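Long-range contacts in kinectin 1 (Kinesin receptor) (Legionella pneumophila, PDB 4MU6), which is of unknown molecular function but, as a Legionella effector carrying a coiled-coil domain and a predicted membrane anchor, probably acts on membranes of the host cell: residues C8-L13 / A51-S56; S59-V64 / A243-C248; Y124-L129 / A157-L162. All blocks are in the same frame, centred on the assembly; numbering follows the deposited sequence.

Contact 1 of 3, residues C8-L13 / A51-S56; sequences CNIEEL and ATLLKS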
loop_
_atom_site.group_PDB
_atom_site.type_symbol
_atom_site.label_atom_id
_atom_site.label_comp_id
_atom_site.label_asym_id
_atom_site.label_seq_id
_atom_site.Cartn_x
_atom_site.Cartn_y
_atom_site.Cartn_z
ATOM N N CYS A 8 27.479 -2.734 -4.804
ATOM C CA CYS A 8 28.659 -2.319 -4.057
ATOM C C CYS A 8 29.787 -3.338 -4.166
ATOM O O CYS A 8 29.634 -4.496 -3.771
ATOM C CB CYS A 8 28.316 -2.073 -2.585
ATOM S SG CYS A 8 29.655 -1.326 -1.605
ATOM N N ASN A 9 30.910 -2.896 -4.722
ATOM C CA ASN A 9 32.164 -3.636 -4.657
ATOM C C ASN A 9 32.817 -3.252 -3.346
ATOM O O ASN A 9 33.385 -2.180 -3.241
ATOM C CB ASN A 9 33.074 -3.205 -5.802
ATOM C CG ASN A 9 34.332 -4.058 -5.913
ATOM O OD1 ASN A 9 34.972 -4.396 -4.914
ATOM N ND2 ASN A 9 34.685 -4.415 -7.140
ATOM N N ILE A 10 32.730 -4.112 -2.341
ATOM C CA ILE A 10 33.153 -3.716 -1.001
ATOM C C ILE A 10 34.658 -3.405 -0.915
ATOM O O ILE A 10 35.072 -2.494 -0.195
ATOM C CB ILE A 10 32.705 -4.750 0.066
ATOM C CG1 ILE A 10 32.802 -4.163 1.475
ATOM C CG2 ILE A 10 33.496 -6.025 -0.054
ATOM C CD1 ILE A 10 31.761 -3.095 1.744
ATOM N N GLU A 11 35.468 -4.137 -1.674
ATOM C CA GLU A 11 36.915 -3.945 -1.664
ATOM C C GLU A 11 37.279 -2.585 -2.242
ATOM O O GLU A 11 38.114 -1.857 -1.698
ATOM C CB GLU A 11 37.606 -5.054 -2.459
ATOM C CG GLU A 11 39.114 -4.961 -2.447
ATOM C CD GLU A 11 39.787 -6.200 -3.025
ATOM O OE1 GLU A 11 39.316 -7.331 -2.750
ATOM O OE2 GLU A 11 40.790 -6.038 -3.756
ATOM N N GLU A 12 36.642 -2.241 -3.350
ATOM C CA GLU A 12 36.883 -0.960 -3.996
ATOM C C GLU A 12 36.411 0.216 -3.126
ATOM O O GLU A 12 37.009 1.290 -3.145
ATOM C CB GLU A 12 36.182 -0.951 -5.346
ATOM C CG GLU A 12 36.541 0.190 -6.248
ATOM C CD GLU A 12 35.815 0.092 -7.570
ATOM O OE1 GLU A 12 35.405 -1.032 -7.932
ATOM O OE2 GLU A 12 35.637 1.134 -8.237
ATOM N N LEU A 13 35.348 0.011 -2.355
ATOM C CA LEU A 13 34.855 1.077 -1.480
ATOM C C LEU A 13 35.835 1.350 -0.342
ATOM O O LEU A 13 36.195 2.500 -0.077
ATOM C CB LEU A 13 33.473 0.741 -0.914
ATOM C CG LEU A 13 32.880 1.776 0.052
ATOM C CD1 LEU A 13 32.718 3.104 -0.638
ATOM C CD2 LEU A 13 31.543 1.312 0.587
ATOM N N ALA A 51 29.347 5.014 7.124
ATOM C CA ALA A 51 28.399 6.099 6.819
ATOM C C ALA A 51 27.960 6.039 5.361
ATOM O O ALA A 51 26.766 6.187 5.056
ATOM C CB ALA A 51 28.985 7.508 7.170
ATOM N N THR A 52 28.920 5.805 4.466
ATOM C CA THR A 52 28.605 5.594 3.054
ATOM C C THR A 52 27.627 4.432 2.855
ATOM O O THR A 52 26.684 4.529 2.069
ATOM C CB THR A 52 29.863 5.325 2.222
ATOM O OG1 THR A 52 30.657 6.517 2.150
ATOM C CG2 THR A 52 29.487 4.871 0.800
ATOM N N LEU A 53 27.847 3.323 3.549
ATOM C CA LEU A 53 26.951 2.172 3.373
ATOM C C LEU A 53 25.538 2.460 3.881
ATOM O O LEU A 53 24.544 2.032 3.276
ATOM C CB LEU A 53 27.528 0.910 4.021
ATOM C CG LEU A 53 28.706 0.321 3.237
ATOM C CD1 LEU A 53 29.471 -0.683 4.069
ATOM C CD2 LEU A 53 28.185 -0.325 1.963
ATOM N N LEU A 54 25.448 3.199 4.980
ATOM C CA LEU A 54 24.148 3.521 5.560
ATOM C C LEU A 54 23.363 4.451 4.652
ATOM O O LEU A 54 22.138 4.277 4.486
ATOM C CB LEU A 54 24.312 4.149 6.941
ATOM C CG LEU A 54 24.827 3.174 7.991
ATOM C CD1 LEU A 54 25.250 3.947 9.212
ATOM C CD2 LEU A 54 23.755 2.135 8.334
ATOM N N LYS A 55 24.063 5.436 4.079
ATOM C CA LYS A 55 23.447 6.356 3.132
ATOM C C LYS A 55 22.950 5.609 1.911
ATOM O O LYS A 55 21.853 5.876 1.424
ATOM C CB LYS A 55 24.402 7.451 2.700
ATOM C CG LYS A 55 24.602 8.580 3.710
ATOM C CD LYS A 55 25.772 9.487 3.286
ATOM C CE LYS A 55 26.016 10.647 4.261
ATOM N NZ LYS A 55 26.705 10.258 5.525
ATOM N N SER A 56 23.766 4.681 1.423
ATOM C CA SER A 56 23.395 3.814 0.304
ATOM C C SER A 56 22.168 2.948 0.622
ATOM O O SER A 56 21.267 2.793 -0.209
ATOM C CB SER A 56 24.573 2.911 -0.070
ATOM O OG SER A 56 25.608 3.662 -0.674
#
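Leu53 holds CG trans to its own carbonyl carbon (chi1 -73°), and with the second torsion also extended (CD1 anti to CA), CD1 and CD2 face different partners on residues 8-13. Leu13 answers with CG trans to its amide nitrogen (chi1 178°), which carries both of its methyls across to helix 43-105. The division of labour on Leu53 is clear from the distances. Its CD2 branch meets Leu13 CD2 at 4.0 Å and also has Cys8 SG at 4.0 Å, whereas its CD1 branch takes Ile10 CD1 at 4.1 Å. The Ile10 and Leu53 side chains cross at about a right angle and meet through their CD1 methyls. Leu13 and Thr52 instead approach end on, with Leu13 CD1 lying 4.0 Å from Thr52 CG2; the threonine thus offers its methyl to the contact, while its hydroxyl makes a weak hydrogen bond to Ser48 O.

Here the first turn of helix 10-22 lies against the long helix 43-105 within the N-terminal coiled-coil domain of the protein. No hydrogen bond or ion pair crosses between the segments, and the 163 Å² they bury is apolar packing. Helix 227-273 also packs against this site: Ile10 touches Leu251 and Ala255 as well, and Leu53 touches Ile252.

The start of helix 10-22 is fixed by Asn9 as N-cap. Glu12 N donates to Asn9 OD1 at 3.1 Å, nearly straight at 166°, although the donor stands above the plane of the amide carbonyl. On the long helix, Thr52 O is gripped twice: Ser56 N and Ser56 OG reach it from opposite faces of its carbonyl plane, the hydroxyl at 3.1 Å from Thr52 O.

Contact 2 of 3, residues S59-V64 / A243-C248; sequences SDKTEV and ALEKKC
Lys61 NZ donates to Glu245 OE2 at 2.8 Å, a salt bridge that joins helix 43-105 to helix 227-273. The ammonium comes to the anti lone pair of OE2, the one turned away from the other carboxylate oxygen. Both chains fold to make this possible: Lys61 bends at its third torsion (chi3 60°) and Glu245 at its second (chi2 -85°), so each brings its charged end across from a side chain that starts out along the flank of its helix. The same OE2 has a long, weak ion pair with Arg57 NH1, and the two positive charges would probably stabilise the ionised carboxylate. Asp60 turns its own carboxylate elsewhere, with OD1 accepting from Phe4 N and OD2 from Leu5 N, which ties the N-terminal loop to the long helix.

Next to the salt bridge lies Leu244, whose CD1 does most of the apolar touching. Leu244 CD1 stands 3.7 Å from Lys61 CG, with the two side chains sliding past each other in opposite directions. Leu244 CD1 also lies 3.9 Å from Asp60 CB and meets Val64 CG1 end on at 4.0 Å. The methyl thus touches Asp60, Lys61 and, one turn on, Val64, plain side-by-side packing of two nearly antiparallel helices of the coiled-coil domain. Lys61 CG runs alongside that methyl while NZ continues to Glu245.

The short helical segments run nearly antiparallel, at 163°, and their axes come within 10.3 Å. Lys61 O adds a further tie to helix 227-273 by accepting from His241 NE2. Next along that helix, Cys248 packs on Leu54 and Arg57 of helix 43-105, and the N-terminal residues Met3 to Leu5 lie along the side marked by Asp60 and Cys248.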
loop_
_atom_site.group_PDB
_atom_site.type_symbol
_atom_site.label_atom_id
_atom_site.label_comp_id
_atom_site.label_asym_id
_atom_site.label_seq_id
_atom_site.Cartn_x
_atom_site.Cartn_y
_atom_site.Cartn_z
ATOM N N SER A 59 19.164 5.083 0.660
ATOM C CA SER A 59 18.726 5.407 -0.696
ATOM C C SER A 59 17.943 4.249 -1.342
ATOM O O SER A 59 16.892 4.460 -1.965
ATOM C CB SER A 59 19.901 5.815 -1.584
ATOM O OG SER A 59 19.445 5.979 -2.925
ATOM N N ASP A 60 18.457 3.034 -1.185
ATOM C CA ASP A 60 17.774 1.842 -1.677
ATOM C C ASP A 60 16.379 1.714 -1.053
ATOM O O ASP A 60 15.404 1.508 -1.761
ATOM C CB ASP A 60 18.607 0.591 -1.395
ATOM C CG ASP A 60 19.906 0.556 -2.201
ATOM O OD1 ASP A 60 20.145 1.476 -3.022
ATOM O OD2 ASP A 60 20.684 -0.407 -2.025
ATOM N N LYS A 61 16.294 1.882 0.263
ATOM C CA LYS A 61 15.043 1.725 0.984
ATOM C C LYS A 61 14.011 2.730 0.517
ATOM O O LYS A 61 12.823 2.402 0.383
ATOM C CB LYS A 61 15.266 1.877 2.487
ATOM C CG LYS A 61 15.898 0.664 3.138
ATOM C CD LYS A 61 16.310 0.954 4.564
ATOM C CE LYS A 61 15.122 1.343 5.409
ATOM N NZ LYS A 61 15.520 1.352 6.839
ATOM N N THR A 62 14.468 3.957 0.277
ATOM C CA THR A 62 13.583 5.008 -0.194
ATOM C C THR A 62 13.060 4.640 -1.576
ATOM O O THR A 62 11.869 4.762 -1.842
ATOM C CB THR A 62 14.277 6.409 -0.226
ATOM O OG1 THR A 62 14.635 6.805 1.104
ATOM C CG2 THR A 62 13.351 7.442 -0.805
ATOM N N GLU A 63 13.951 4.167 -2.446
ATOM C CA GLU A 63 13.569 3.842 -3.818
ATOM C C GLU A 63 12.531 2.699 -3.947
ATOM O O GLU A 63 11.574 2.804 -4.724
ATOM C CB GLU A 63 14.802 3.510 -4.653
ATOM C CG GLU A 63 14.474 3.114 -6.084
ATOM C CD GLU A 63 13.798 4.226 -6.869
ATOM O OE1 GLU A 63 14.079 5.423 -6.595
ATOM O OE2 GLU A 63 12.989 3.897 -7.767
ATOM N N VAL A 64 12.722 1.609 -3.212
ATOM C CA VAL A 64 11.820 0.465 -3.388
ATOM C C VAL A 64 10.473 0.788 -2.752
ATOM O O VAL A 64 9.422 0.443 -3.293
ATOM C CB VAL A 64 12.406 -0.861 -2.847
ATOM C CG1 VAL A 64 12.653 -0.796 -1.322
ATOM C CG2 VAL A 64 11.513 -2.045 -3.233
ATOM N N ALA A 243 15.256 -6.887 4.468
ATOM C CA ALA A 243 16.263 -7.448 3.580
ATOM C C ALA A 243 17.430 -6.474 3.346
ATOM O O ALA A 243 18.582 -6.856 3.489
ATOM C CB ALA A 243 15.643 -7.877 2.267
ATOM N N LEU A 244 17.126 -5.223 3.001
ATOM C CA LEU A 244 18.162 -4.226 2.750
ATOM C C LEU A 244 18.949 -3.900 4.027
ATOM O O LEU A 244 20.166 -3.686 3.980
ATOM C CB LEU A 244 17.560 -2.949 2.146
ATOM C CG LEU A 244 16.962 -3.078 0.739
ATOM C CD1 LEU A 244 16.135 -1.857 0.397
ATOM C CD2 LEU A 244 18.047 -3.311 -0.323
ATOM N N GLU A 245 18.255 -3.866 5.164
ATOM C CA GLU A 245 18.920 -3.679 6.453
ATOM C C GLU A 245 19.964 -4.784 6.697
ATOM O O GLU A 245 21.099 -4.506 7.099
ATOM C CB GLU A 245 17.900 -3.655 7.594
ATOM C CG GLU A 245 17.078 -2.388 7.701
ATOM C CD GLU A 245 17.785 -1.311 8.482
ATOM O OE1 GLU A 245 18.600 -1.659 9.368
ATOM O OE2 GLU A 245 17.531 -0.116 8.209
ATOM N N LYS A 246 19.575 -6.033 6.457
ATOM C CA LYS A 246 20.502 -7.150 6.619
ATOM C C LYS A 246 21.675 -7.016 5.671
ATOM O O LYS A 246 22.817 -7.186 6.081
ATOM C CB LYS A 246 19.813 -8.502 6.381
ATOM C CG LYS A 246 18.765 -8.864 7.417
ATOM C CD LYS A 246 19.382 -9.270 8.745
ATOM C CE LYS A 246 18.303 -9.751 9.713
ATOM N NZ LYS A 246 17.465 -10.826 9.107
ATOM N N LYS A 247 21.375 -6.731 4.405
ATOM C CA LYS A 247 22.389 -6.622 3.361
ATOM C C LYS A 247 23.440 -5.572 3.725
ATOM O O LYS A 247 24.651 -5.745 3.485
ATOM C CB LYS A 247 21.720 -6.271 2.028
ATOM C CG LYS A 247 22.678 -6.244 0.858
ATOM C CD LYS A 247 21.937 -6.013 -0.440
ATOM C CE LYS A 247 22.838 -6.263 -1.634
ATOM N NZ LYS A 247 23.360 -7.668 -1.704
ATOM N N CYS A 248 22.962 -4.488 4.319
ATOM C CA CYS A 248 23.818 -3.414 4.792
ATOM C C CYS A 248 24.676 -3.867 5.975
ATOM O O CYS A 248 25.870 -3.553 6.033
ATOM C CB CYS A 248 22.970 -2.211 5.201
ATOM S SG CYS A 248 23.937 -0.792 5.747
#

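Contact 3 of 3, residues Y124-L129 / A157-L162; sequences YKLERL and ASIERL
Ser158, whose CB meets Leu129 CD1 across the contact at 3.7 Å, also lies against a flat group of its own helix: its CA stands 3.6 Å above one face of the Arg161 guanidinium, displaced toward the rim. A similar arrangement occurs on the partner segment, where Tyr124 CE2 lies 3.7 Å above one face of the Arg128 guanidinium, again near the rim. Both of these packings are local to one segment; the bridging itself is done by aliphatic groups.

Leu162 is central to it. With CG trans to its carbonyl carbon (chi1 -85°), it pushes CD1 against the backbone of the opposite helix, 3.6 Å from Leu126 CA, while its CD2 rests on Lys125 CB. These segments are the last turn of helix 108-127 and the first of helix 158-217, the two arms of a helical hairpin whose connection is not modelled between residues 131 and 154. The two segments bury 289 Å² between them, both sides summed, and no hydrogen bond crosses.

Leu129, just beyond the end of its helix, meets Leu162 tip to tip, the two CD1 methyls 3.7 Å apart. The same Leu129 CD1 reaches Ile159 CG1 at 3.7 Å. On the other branch of that isoleucine, Ile159 CG2 lies 4.2 Å from Leu126 CD1, the two side chains crossing at about a right angle.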
loop_
_atom_site.group_PDB
_atom_site.type_symbol
_atom_site.label_atom_id
_atom_site.label_comp_id
_atom_site.label_asym_id
_atom_site.label_seq_id
_atom_site.Cartn_x
_atom_site.Cartn_y
_atom_site.Cartn_z
ATOM N N TYR A 124 -75.090 -6.987 -4.936
ATOM C CA TYR A 124 -76.428 -6.428 -5.086
ATOM C C TYR A 124 -77.193 -7.237 -6.136
ATOM O O TYR A 124 -78.314 -7.677 -5.888
ATOM C CB TYR A 124 -76.334 -4.937 -5.454
ATOM C CG TYR A 124 -77.649 -4.213 -5.682
ATOM C CD1 TYR A 124 -78.440 -3.799 -4.610
ATOM C CD2 TYR A 124 -78.084 -3.909 -6.975
ATOM C CE1 TYR A 124 -79.645 -3.121 -4.823
ATOM C CE2 TYR A 124 -79.285 -3.233 -7.196
ATOM C CZ TYR A 124 -80.060 -2.842 -6.117
ATOM O OH TYR A 124 -81.248 -2.172 -6.333
ATOM N N LYS A 125 -76.573 -7.462 -7.294
ATOM C CA LYS A 125 -77.181 -8.297 -8.334
ATOM C C LYS A 125 -77.489 -9.730 -7.877
ATOM O O LYS A 125 -78.483 -10.308 -8.288
ATOM C CB LYS A 125 -76.321 -8.339 -9.597
ATOM C CG LYS A 125 -76.198 -7.017 -10.329
ATOM C CD LYS A 125 -75.508 -7.201 -11.675
ATOM C CE LYS A 125 -75.419 -5.888 -12.441
ATOM N NZ LYS A 125 -74.932 -6.095 -13.835
ATOM N N LEU A 126 -76.639 -10.306 -7.038
ATOM C CA LEU A 126 -76.863 -11.676 -6.583
ATOM C C LEU A 126 -78.019 -11.734 -5.595
ATOM O O LEU A 126 -78.814 -12.674 -5.609
ATOM C CB LEU A 126 -75.600 -12.253 -5.942
ATOM C CG LEU A 126 -75.721 -13.690 -5.428
ATOM C CD1 LEU A 126 -75.927 -14.649 -6.589
ATOM C CD2 LEU A 126 -74.496 -14.077 -4.608
ATOM N N GLU A 127 -78.111 -10.719 -4.743
ATOM C CA GLU A 127 -79.183 -10.637 -3.762
ATOM C C GLU A 127 -80.544 -10.569 -4.455
ATOM O O GLU A 127 -81.547 -11.054 -3.928
ATOM C CB GLU A 127 -78.977 -9.415 -2.862
ATOM C CG GLU A 127 -79.944 -9.312 -1.692
ATOM C CD GLU A 127 -79.573 -8.199 -0.722
ATOM O OE1 GLU A 127 -78.484 -7.603 -0.888
ATOM O OE2 GLU A 127 -80.366 -7.921 0.208
ATOM N N ARG A 128 -80.564 -9.986 -5.650
ATOM C CA ARG A 128 -81.803 -9.788 -6.395
ATOM C C ARG A 128 -82.222 -11.035 -7.187
ATOM O O ARG A 128 -83.236 -11.028 -7.878
ATOM C CB ARG A 128 -81.664 -8.573 -7.316
ATOM C CG ARG A 128 -82.975 -7.929 -7.738
ATOM C CD ARG A 128 -82.727 -6.561 -8.348
ATOM N NE ARG A 128 -81.616 -6.583 -9.297
ATOM C CZ ARG A 128 -81.181 -5.519 -9.966
ATOM N NH1 ARG A 128 -81.766 -4.340 -9.793
ATOM N NH2 ARG A 128 -80.163 -5.636 -10.811
ATOM N N LEU A 129 -81.444 -12.106 -7.081
ATOM C CA LEU A 129 -81.785 -13.363 -7.743
ATOM C C LEU A 129 -82.461 -14.340 -6.790
ATOM O O LEU A 129 -82.604 -15.525 -7.102
ATOM C CB LEU A 129 -80.542 -14.024 -8.331
ATOM C CG LEU A 129 -80.136 -13.578 -9.732
ATOM C CD1 LEU A 129 -78.914 -14.359 -10.193
ATOM C CD2 LEU A 129 -81.290 -13.754 -10.704
ATOM N N ALA A 157 -76.726 -21.153 -13.793
ATOM C CA ALA A 157 -76.609 -20.049 -14.766
ATOM C C ALA A 157 -76.407 -18.644 -14.204
ATOM O O ALA A 157 -75.292 -18.282 -13.825
ATOM C CB ALA A 157 -77.729 -20.083 -15.824
ATOM N N SER A 158 -77.489 -17.866 -14.175
ATOM C CA SER A 158 -77.486 -16.520 -13.614
ATOM C C SER A 158 -76.776 -16.472 -12.264
ATOM O O SER A 158 -75.929 -15.607 -12.027
ATOM C CB SER A 158 -78.920 -16.003 -13.467
ATOM O OG SER A 158 -79.618 -16.056 -14.700
ATOM N N ILE A 159 -77.110 -17.412 -11.388
ATOM C CA ILE A 159 -76.488 -17.472 -10.073
ATOM C C ILE A 159 -75.004 -17.873 -10.131
ATOM O O ILE A 159 -74.162 -17.231 -9.509
ATOM C CB ILE A 159 -77.263 -18.399 -9.123
ATOM C CG1 ILE A 159 -78.645 -17.805 -8.829
ATOM C CG2 ILE A 159 -76.487 -18.613 -7.838
ATOM C CD1 ILE A 159 -79.571 -18.728 -8.070
ATOM N N GLU A 160 -74.685 -18.912 -10.893
ATOM C CA GLU A 160 -73.317 -19.414 -10.931
ATOM C C GLU A 160 -72.320 -18.434 -11.552
ATOM O O GLU A 160 -71.183 -18.337 -11.095
ATOM C CB GLU A 160 -73.245 -20.783 -11.620
ATOM C CG GLU A 160 -73.984 -21.890 -10.859
ATOM C CD GLU A 160 -73.607 -23.297 -11.318
ATOM O OE1 GLU A 160 -74.378 -24.238 -11.027
ATOM O OE2 GLU A 160 -72.539 -23.464 -11.957
ATOM N N ARG A 161 -72.737 -17.699 -12.579
ATOM C CA ARG A 161 -71.803 -16.791 -13.237
ATOM C C ARG A 161 -71.610 -15.471 -12.473
ATOM O O ARG A 161 -70.569 -14.823 -12.601
ATOM C CB ARG A 161 -72.152 -16.567 -14.710
ATOM C CG ARG A 161 -73.368 -15.712 -14.954
ATOM C CD ARG A 161 -73.592 -15.508 -16.446
ATOM N NE ARG A 161 -74.785 -14.707 -16.708
ATOM C CZ ARG A 161 -75.985 -15.215 -16.967
ATOM N NH1 ARG A 161 -76.162 -16.531 -17.007
ATOM N NH2 ARG A 161 -77.012 -14.405 -17.190
ATOM N N LEU A 162 -72.600 -15.084 -11.670
ATOM C CA LEU A 162 -72.403 -13.999 -10.710
ATOM C C LEU A 162 -71.400 -14.441 -9.646
ATOM O O LEU A 162 -70.562 -13.649 -9.208
ATOM C CB LEU A 162 -73.712 -13.608 -10.032
ATOM C CG LEU A 162 -74.584 -12.605 -10.783
ATOM C CD1 LEU A 162 -75.868 -12.342 -10.010
ATOM C CD2 LEU A 162 -73.816 -11.310 -11.009
#

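In the fold
Contacts 1 and 2 belong to one neighbourhood: their centres are 13 Å apart, both use helix 43-105, and they touch where Leu53 O and Leu54 CD2 pack on Cys248 SG. Contact 3 lies at the far end of the elongated molecule, its centre about 108 Å from that of contact 1 and about 96 Å from that of contact 2, and joins helices 108-127 and 158-217. Contacts 1 and 3 are surface contacts with no hydrogen bond or salt bridge across them. Contact 2, partly buried and nearer the centre of the chain, is the one that adds a salt bridge to its packing, and it links helices far apart in sequence.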